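Local atomic coordinates of Na Glutathione S-transferase 1 (Necator americanus, PDB entry 2ON7), a protein that probably catalyses the conjugation of glutathione to electrophilic compounds, as glutathione S-transferases do, in the human hookworm Necator americanus. Residues Cys17-Phe22 against Gln27-Val32; Gln63-Cys68 against Leu91-Ser96. All blocks are in the same frame, centred on the assembly; numbering follows the deposited sequence.

Contact 1 (Cys17-Phe22 against Gln27-Val32); sequences CARQIF and QEFEDV
Phe22 and Phe29 lie against each other in an offset stack, joining helix 16-25 to the way into strand 30-34 within the beta-alpha-beta unit of the thioredoxin-like N-terminal domain. Their planes are 20° apart and the centroids 4.2 Å. The rings overlap only in part: Phe22 CD2 sits over the centre of the Phe29 ring, while Phe29 CB lies over the face of the Phe22 ring, offset toward the rim, and makes a CH-pi contact. Phe29 reaches this place with CG between its backbone N and carbonyl carbon (chi1 65°). Flat, apolar rings suit a helix packed closely on a returning chain, and Tyr4 of the neighbouring strand also meets Phe22. Where the chain turns back, Gln27 N gives a nearly straight hydrogen bond to Phe22 O (2.8 Å). Arg19, extended from CG to NE, runs past Phe29 CZ with its aliphatic part and ends in a salt bridge with Asp31, whose other oxygen, OD1, pairs with Arg33. Arg19 NH1 is bonded to Glu16 and Ile11 O, and NH2 donates to a water. Asp31 OD2 lies in the guanidinium plane, and Arg19 NE meets it on its syn side at 3.0 Å, 31° out of the carboxylate plane.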
ATOM      1  N   CYS A  17      13.298  -3.610  -5.423  1.00 11.50           N
ATOM      2  CA  CYS A  17      13.448  -3.218  -4.022  1.00 10.83           C
ATOM      3  C   CYS A  17      13.934  -4.409  -3.226  1.00  9.27           C
ATOM      4  O   CYS A  17      14.957  -4.339  -2.548  1.00  9.01           O
ATOM      5  CB  CYS A  17      12.155  -2.595  -3.436  1.00 10.79           C
ATOM      6  SG  CYS A  17      12.178  -1.869  -1.664  1.00 14.97           S
ATOM      7  N   ALA A  18      13.211  -5.510  -3.350  1.00  8.90           N
ATOM      8  CA  ALA A  18      13.597  -6.812  -2.772  1.00  7.56           C
ATOM      9  C   ALA A  18      15.041  -7.139  -3.078  1.00  7.68           C
ATOM     10  O   ALA A  18      15.805  -7.487  -2.168  1.00  8.00           O
ATOM     11  CB  ALA A  18      12.700  -7.897  -3.325  1.00  7.26           C
ATOM     12  N   ARG A  19      15.421  -7.024  -4.359  1.00  7.02           N
ATOM     13  CA  ARG A  19      16.775  -7.351  -4.776  1.00  8.00           C
ATOM     14  C   ARG A  19      17.783  -6.471  -4.071  1.00  8.08           C
ATOM     15  O   ARG A  19      18.843  -6.924  -3.674  1.00  8.74           O
ATOM     16  CB  ARG A  19      16.956  -7.208  -6.295  1.00  6.97           C
ATOM     17  CG  ARG A  19      16.095  -8.119  -7.079  1.00  6.05           C
ATOM     18  CD  ARG A  19      16.321  -7.870  -8.532  1.00  4.28           C
ATOM     19  NE  ARG A  19      15.470  -8.720  -9.354  1.00  6.48           N
ATOM     20  CZ  ARG A  19      14.644  -8.286 -10.302  1.00  4.60           C
ATOM     21  NH1 ARG A  19      14.558  -7.002 -10.565  1.00  2.00           N
ATOM     22  NH2 ARG A  19      13.935  -9.160 -11.008  1.00  5.85           N
ATOM     23  N   GLN A  20      17.451  -5.191  -3.998  1.00  8.55           N
ATOM     24  CA  GLN A  20      18.291  -4.217  -3.346  1.00  9.79           C
ATOM     25  C   GLN A  20      18.385  -4.487  -1.865  1.00  8.70           C
ATOM     26  O   GLN A  20      19.410  -4.287  -1.323  1.00  9.93           O
ATOM     27  CB  GLN A  20      17.877  -2.762  -3.702  1.00  9.19           C
ATOM     28  CG  GLN A  20      18.335  -2.419  -5.124  1.00 10.38           C
ATOM     29  CD  GLN A  20      17.968  -1.031  -5.617  1.00 10.87           C
ATOM     30  OE1 GLN A  20      17.864  -0.791  -6.822  1.00 13.68           O
ATOM     31  NE2 GLN A  20      17.788  -0.122  -4.711  1.00 14.00           N
ATOM     32  N   ILE A  21      17.336  -4.966  -1.222  1.00  9.03           N
ATOM     33  CA  ILE A  21      17.439  -5.313   0.195  1.00  9.78           C
ATOM     34  C   ILE A  21      18.365  -6.479   0.422  1.00  9.34           C
ATOM     35  O   ILE A  21      19.284  -6.367   1.216  1.00 10.67           O
ATOM     36  CB  ILE A  21      16.092  -5.576   0.870  1.00  9.56           C
ATOM     37  CG1 ILE A  21      15.295  -4.273   0.962  1.00  9.97           C
ATOM     38  CG2 ILE A  21      16.329  -6.153   2.272  1.00  9.49           C
ATOM     39  CD1 ILE A  21      15.189  -3.705   2.340  1.00 10.91           C
ATOM     40  N   PHE A  22      18.147  -7.569  -0.310  1.00  9.45           N
ATOM     41  CA  PHE A  22      19.039  -8.744  -0.301  1.00  8.65           C
ATOM     42  C   PHE A  22      20.522  -8.393  -0.469  1.00  8.67           C
ATOM     43  O   PHE A  22      21.371  -8.906   0.275  1.00  8.44           O
ATOM     44  CB  PHE A  22      18.672  -9.665  -1.442  1.00  8.20           C
ATOM     45  CG  PHE A  22      17.447 -10.507  -1.194  1.00 10.16           C
ATOM     46  CD1 PHE A  22      17.284 -11.194   0.001  1.00  7.13           C
ATOM     47  CD2 PHE A  22      16.495 -10.681  -2.200  1.00  9.12           C
ATOM     48  CE1 PHE A  22      16.201 -11.976   0.206  1.00  7.96           C
ATOM     49  CE2 PHE A  22      15.415 -11.480  -1.995  1.00  9.36           C
ATOM     50  CZ  PHE A  22      15.261 -12.129  -0.773  1.00  9.21           C
ATOM     51  N   GLN A  27      22.577 -11.311   1.208  1.00 11.54           N
ATOM     52  CA  GLN A  27      21.708 -12.472   1.274  1.00 11.45           C
ATOM     53  C   GLN A  27      21.528 -13.051  -0.111  1.00 11.57           C
ATOM     54  O   GLN A  27      20.910 -12.454  -0.968  1.00 12.37           O
ATOM     55  CB  GLN A  27      20.321 -12.087   1.854  1.00 11.36           C
ATOM     56  CG  GLN A  27      19.367 -13.260   2.079  1.00  8.92           C
ATOM     57  CD  GLN A  27      19.896 -14.325   3.055  1.00  8.11           C
ATOM     58  OE1 GLN A  27      20.051 -15.469   2.700  1.00 10.17           O
ATOM     59  NE2 GLN A  27      20.163 -13.937   4.273  1.00  9.09           N
ATOM     60  N   GLU A  28      22.094 -14.220  -0.300  1.00 11.78           N
ATOM     61  CA  GLU A  28      21.839 -15.074  -1.431  1.00 11.97           C
ATOM     62  C   GLU A  28      20.355 -15.315  -1.584  1.00 10.23           C
ATOM     63  O   GLU A  28      19.651 -15.557  -0.618  1.00  9.95           O
ATOM     64  CB  GLU A  28      22.523 -16.443  -1.207  1.00 12.84           C
ATOM     65  CG  GLU A  28      22.212 -17.511  -2.295  1.00 17.02           C
ATOM     66  CD  GLU A  28      23.028 -17.290  -3.601  1.00 20.75           C
ATOM     67  OE1 GLU A  28      22.414 -16.920  -4.646  1.00 19.53           O
ATOM     68  OE2 GLU A  28      24.277 -17.487  -3.572  1.00 19.46           O
ATOM     69  N   PHE A  29      19.908 -15.259  -2.830  1.00  8.95           N
ATOM     70  CA  PHE A  29      18.586 -15.647  -3.182  1.00  7.83           C
ATOM     71  C   PHE A  29      18.606 -16.146  -4.607  1.00  7.48           C
ATOM     72  O   PHE A  29      19.521 -15.848  -5.366  1.00  5.95           O
ATOM     73  CB  PHE A  29      17.585 -14.491  -3.014  1.00  7.20           C
ATOM     74  CG  PHE A  29      17.825 -13.319  -3.935  1.00  6.46           C
ATOM     75  CD1 PHE A  29      16.888 -12.983  -4.914  1.00  3.66           C
ATOM     76  CD2 PHE A  29      18.946 -12.500  -3.772  1.00  4.06           C
ATOM     77  CE1 PHE A  29      17.126 -11.885  -5.756  1.00  3.81           C
ATOM     78  CE2 PHE A  29      19.171 -11.409  -4.603  1.00  2.00           C
ATOM     79  CZ  PHE A  29      18.279 -11.106  -5.593  1.00  2.13           C
ATOM     80  N   GLU A  30      17.570 -16.910  -4.940  1.00  6.98           N
ATOM     81  CA  GLU A  30      17.319 -17.328  -6.301  1.00  7.23           C
ATOM     82  C   GLU A  30      16.498 -16.168  -6.951  1.00  6.41           C
ATOM     83  O   GLU A  30      15.412 -15.827  -6.496  1.00  5.70           O
ATOM     84  CB  GLU A  30      16.596 -18.683  -6.293  1.00  5.92           C
ATOM     85  CG  GLU A  30      16.467 -19.336  -7.663  1.00  8.69           C
ATOM     86  CD  GLU A  30      15.634 -20.618  -7.672  1.00  8.76           C
ATOM     87  OE1 GLU A  30      15.567 -21.225  -8.769  1.00 14.19           O
ATOM     88  OE2 GLU A  30      15.063 -21.031  -6.624  1.00  6.89           O
ATOM     89  N   ASP A  31      17.097 -15.515  -7.951  1.00  6.09           N
ATOM     90  CA  ASP A  31      16.503 -14.370  -8.675  1.00  5.73           C
ATOM     91  C   ASP A  31      15.911 -14.857 -10.022  1.00  5.53           C
ATOM     92  O   ASP A  31      16.625 -14.965 -11.002  1.00  4.04           O
ATOM     93  CB  ASP A  31      17.557 -13.262  -8.877  1.00  5.29           C
ATOM     94  CG  ASP A  31      16.977 -11.992  -9.537  1.00  3.99           C
ATOM     95  OD1 ASP A  31      17.707 -11.293 -10.257  1.00  2.00           O
ATOM     96  OD2 ASP A  31      15.789 -11.701  -9.350  1.00  4.35           O
ATOM     97  N   VAL A  32      14.613 -15.206 -10.024  1.00  6.42           N
ATOM     98  CA  VAL A  32      13.965 -15.900 -11.179  1.00  6.74           C
ATOM     99  C   VAL A  32      13.239 -14.860 -12.031  1.00  6.42           C
ATOM    100  O   VAL A  32      12.337 -14.174 -11.554  1.00  7.66           O
ATOM    101  CB  VAL A  32      12.951 -17.020 -10.731  1.00  7.04           C
ATOM    102  CG1 VAL A  32      12.387 -17.848 -11.957  1.00  6.11           C
ATOM    103  CG2 VAL A  32      13.585 -17.954  -9.744  1.00  7.20           C
TER
HETATM  104  O   HOH W   1      13.362 -11.800  -9.967  1.00  2.00           O

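Contact 2 (Gln63-Cys68 against Leu91-Ser96); sequences QSLAIC and LADQYS
This is a small van der Waals contact, without hydrogen bonds, between two nearly antiparallel helices, in which Leu65 of helix 64-75, from the thioredoxin-like domain of the glutathione S-transferase fold, meets Ala92, Asp93 and Ser96 of the long helix 82-109 in the all-helical part. The short segments 64-68 and 91-96 run at 156° to each other, and their axes come no closer than 11.5 Å, a wide spacing that a single leucine spans. With CG beside its own backbone N (chi1 -77°), Leu65 sends its two methyl groups to different partners. CD2 approaches the methyl of Ala92, 4.0 Å from CB, whereas CD1 lies beside two oxygens, 3.5 Å from Asp93 OD1 and 3.4 Å from Ser96 OG. A leucine suits this place because its forked end gives one methyl to each of two neighbouring sites, and the short side chain of Ala92 lets CD2 come near the helix backbone. Trp155 of helix 155-168 packs on both Leu65 and Ala92, giving the pair a large aromatic neighbour. The contact lies close to the dimer interface: Leu65 packs on Asp93 of the second subunit, and Asp93 on Leu65 of that subunit, while Gln63, at the N-cap position of helix 64-75, bonds through NE2 to Asp97 of the second subunit. Serine fits beside a leucine methyl here because its hydroxyl is turned back to its own helix. Ser96 OG donates to Ala92 O at 2.6 Å, an oxygen that also accepts from Ser96 N.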
ATOM      1  N   GLN A  63       2.974  -9.245  -3.441  1.00  7.18           N
ATOM      2  CA  GLN A  63       2.867  -7.777  -3.243  1.00  5.86           C
ATOM      3  C   GLN A  63       4.200  -7.137  -2.858  1.00  6.96           C
ATOM      4  O   GLN A  63       4.736  -7.416  -1.792  1.00  8.06           O
ATOM      5  CB  GLN A  63       1.766  -7.386  -2.280  1.00  4.72           C
ATOM      6  CG  GLN A  63       0.376  -7.549  -2.830  1.00  4.88           C
ATOM      7  CD  GLN A  63      -0.097  -6.491  -3.846  1.00  3.81           C
ATOM      8  OE1 GLN A  63       0.567  -5.512  -4.141  1.00  7.56           O
ATOM      9  NE2 GLN A  63      -1.281  -6.684  -4.334  1.00  6.73           N
ATOM     10  N   SER A  64       4.703  -6.262  -3.731  1.00  6.75           N
ATOM     11  CA  SER A  64       6.036  -5.723  -3.657  1.00  7.18           C
ATOM     12  C   SER A  64       6.261  -5.048  -2.339  1.00  7.91           C
ATOM     13  O   SER A  64       7.355  -5.139  -1.757  1.00  7.55           O
ATOM     14  CB  SER A  64       6.292  -4.728  -4.807  1.00  6.44           C
ATOM     15  OG  SER A  64       5.131  -3.913  -4.965  1.00  6.87           O
ATOM     16  N   LEU A  65       5.216  -4.375  -1.861  1.00  8.78           N
ATOM     17  CA  LEU A  65       5.352  -3.530  -0.677  1.00  8.43           C
ATOM     18  C   LEU A  65       5.491  -4.418   0.544  1.00  8.54           C
ATOM     19  O   LEU A  65       6.394  -4.192   1.372  1.00 10.35           O
ATOM     20  CB  LEU A  65       4.214  -2.521  -0.540  1.00  7.13           C
ATOM     21  CG  LEU A  65       4.220  -1.252  -1.446  1.00  9.06           C
ATOM     22  CD1 LEU A  65       3.006  -0.308  -1.195  1.00  2.00           C
ATOM     23  CD2 LEU A  65       5.506  -0.420  -1.333  1.00  9.98           C
ATOM     24  N   ALA A  66       4.643  -5.442   0.605  1.00  6.97           N
ATOM     25  CA  ALA A  66       4.594  -6.417   1.682  1.00  7.06           C
ATOM     26  C   ALA A  66       5.872  -7.248   1.717  1.00  7.13           C
ATOM     27  O   ALA A  66       6.337  -7.577   2.803  1.00  8.19           O
ATOM     28  CB  ALA A  66       3.351  -7.373   1.542  1.00  4.38           C
ATOM     29  N   ILE A  67       6.390  -7.605   0.544  1.00  7.48           N
ATOM     30  CA  ILE A  67       7.669  -8.286   0.396  1.00  9.33           C
ATOM     31  C   ILE A  67       8.808  -7.392   0.815  1.00 11.18           C
ATOM     32  O   ILE A  67       9.644  -7.787   1.650  1.00 12.56           O
ATOM     33  CB  ILE A  67       7.917  -8.696  -1.057  1.00 10.23           C
ATOM     34  CG1 ILE A  67       6.899  -9.757  -1.502  1.00  8.38           C
ATOM     35  CG2 ILE A  67       9.365  -9.188  -1.255  1.00  7.11           C
ATOM     36  CD1 ILE A  67       6.873  -9.899  -2.975  1.00  9.30           C
ATOM     37  N   CYS A  68       8.838  -6.180   0.264  1.00 13.10           N
ATOM     38  CA  CYS A  68       9.913  -5.256   0.605  1.00 12.44           C
ATOM     39  C   CYS A  68       9.907  -4.973   2.140  1.00 10.93           C
ATOM     40  O   CYS A  68      10.975  -4.967   2.780  1.00 10.08           O
ATOM     41  CB  CYS A  68      10.044  -4.007  -0.378  1.00 11.15           C
ATOM     42  SG  CYS A  68      11.767  -3.562  -0.444  1.00 22.25           S
ATOM     43  N   LEU A  91       5.404   6.630   3.539  1.00  8.31           N
ATOM     44  CA  LEU A  91       6.069   7.207   2.374  1.00  7.23           C
ATOM     45  C   LEU A  91       6.044   6.281   1.181  1.00  7.15           C
ATOM     46  O   LEU A  91       6.052   6.708   0.054  1.00  6.91           O
ATOM     47  CB  LEU A  91       7.520   7.557   2.691  1.00  7.50           C
ATOM     48  CG  LEU A  91       7.790   8.840   3.498  1.00  5.84           C
ATOM     49  CD1 LEU A  91       9.113   8.689   4.265  1.00  2.00           C
ATOM     50  CD2 LEU A  91       7.813  10.069   2.582  1.00  2.32           C
ATOM     51  N   ALA A  92       6.038   4.994   1.446  1.00  7.76           N
ATOM     52  CA  ALA A  92       6.082   4.005   0.421  1.00  7.62           C
ATOM     53  C   ALA A  92       4.722   3.927  -0.255  1.00  8.55           C
ATOM     54  O   ALA A  92       4.669   3.607  -1.454  1.00  9.33           O
ATOM     55  CB  ALA A  92       6.437   2.672   1.033  1.00  8.46           C
ATOM     56  N   ASP A  93       3.655   4.158   0.533  1.00  7.30           N
ATOM     57  CA  ASP A  93       2.263   4.204   0.083  1.00  8.07           C
ATOM     58  C   ASP A  93       1.955   5.501  -0.700  1.00  7.62           C
ATOM     59  O   ASP A  93       1.108   5.518  -1.624  1.00  6.77           O
ATOM     60  CB  ASP A  93       1.297   4.160   1.300  1.00  8.37           C
ATOM     61  CG  ASP A  93       1.000   2.758   1.818  1.00  9.16           C
ATOM     62  OD1 ASP A  93       1.404   1.741   1.194  1.00 13.18           O
ATOM     63  OD2 ASP A  93       0.309   2.678   2.867  1.00  9.47           O
ATOM     64  N   GLN A  94       2.590   6.589  -0.280  1.00  6.84           N
ATOM     65  CA  GLN A  94       2.457   7.874  -0.978  1.00  8.20           C
ATOM     66  C   GLN A  94       3.112   7.770  -2.333  1.00  8.68           C
ATOM     67  O   GLN A  94       2.527   8.183  -3.335  1.00  8.50           O
ATOM     68  CB  GLN A  94       3.102   9.027  -0.176  1.00  8.15           C
ATOM     69  CG  GLN A  94       2.894  10.430  -0.740  1.00  7.68           C
ATOM     70  CD  GLN A  94       1.434  10.875  -0.788  1.00  8.91           C
ATOM     71  OE1 GLN A  94       0.548  10.315  -0.094  1.00  9.91           O
ATOM     72  NE2 GLN A  94       1.175  11.912  -1.600  1.00  5.57           N
ATOM     73  N   TYR A  95       4.336   7.228  -2.341  1.00  9.33           N
ATOM     74  CA  TYR A  95       5.003   6.807  -3.567  1.00 10.59           C
ATOM     75  C   TYR A  95       4.137   5.915  -4.499  1.00 10.65           C
ATOM     76  O   TYR A  95       4.118   6.109  -5.703  1.00  9.79           O
ATOM     77  CB  TYR A  95       6.330   6.128  -3.253  1.00 11.62           C
ATOM     78  CG  TYR A  95       6.921   5.408  -4.430  1.00 14.53           C
ATOM     79  CD1 TYR A  95       7.668   6.088  -5.398  1.00 16.98           C
ATOM     80  CD2 TYR A  95       6.739   4.037  -4.579  1.00 16.26           C
ATOM     81  CE1 TYR A  95       8.214   5.392  -6.497  1.00 18.49           C
ATOM     82  CE2 TYR A  95       7.255   3.353  -5.650  1.00 17.65           C
ATOM     83  CZ  TYR A  95       8.003   4.027  -6.601  1.00 17.12           C
ATOM     84  OH  TYR A  95       8.500   3.298  -7.666  1.00 17.33           O
ATOM     85  N   SER A  96       3.453   4.926  -3.941  1.00 11.75           N
ATOM     86  CA  SER A  96       2.544   4.071  -4.736  1.00 12.79           C
ATOM     87  C   SER A  96       1.347   4.814  -5.325  1.00 11.37           C
ATOM     88  O   SER A  96       1.002   4.570  -6.468  1.00 12.25           O
ATOM     89  CB  SER A  96       2.076   2.886  -3.906  1.00 12.86           C
ATOM     90  OG  SER A  96       3.234   2.410  -3.279  1.00 17.87           O
TER

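From the N terminus, contact 1 closes first: helix 16-25 ends, a short turn follows, and strand 30-34 returns alongside the helix, completing a unit begun by strand 4-9. The chain then builds the rest of the four-stranded sheet before contact 2 opens at helix 64-75 and closes a longer loop on helix 82-109. The two loops follow in series, neither enclosing nor crossing the other. Their centres are 16 Å apart, yet they are covalently joined: Cys17 SG and Cys68 SG form a disulfide of 2.1 Å, and Ala18 and Ile21 pack against Cys68 SG. Contact 1 lies within the thioredoxin-like domain, and contact 2 joins that domain to the helical part.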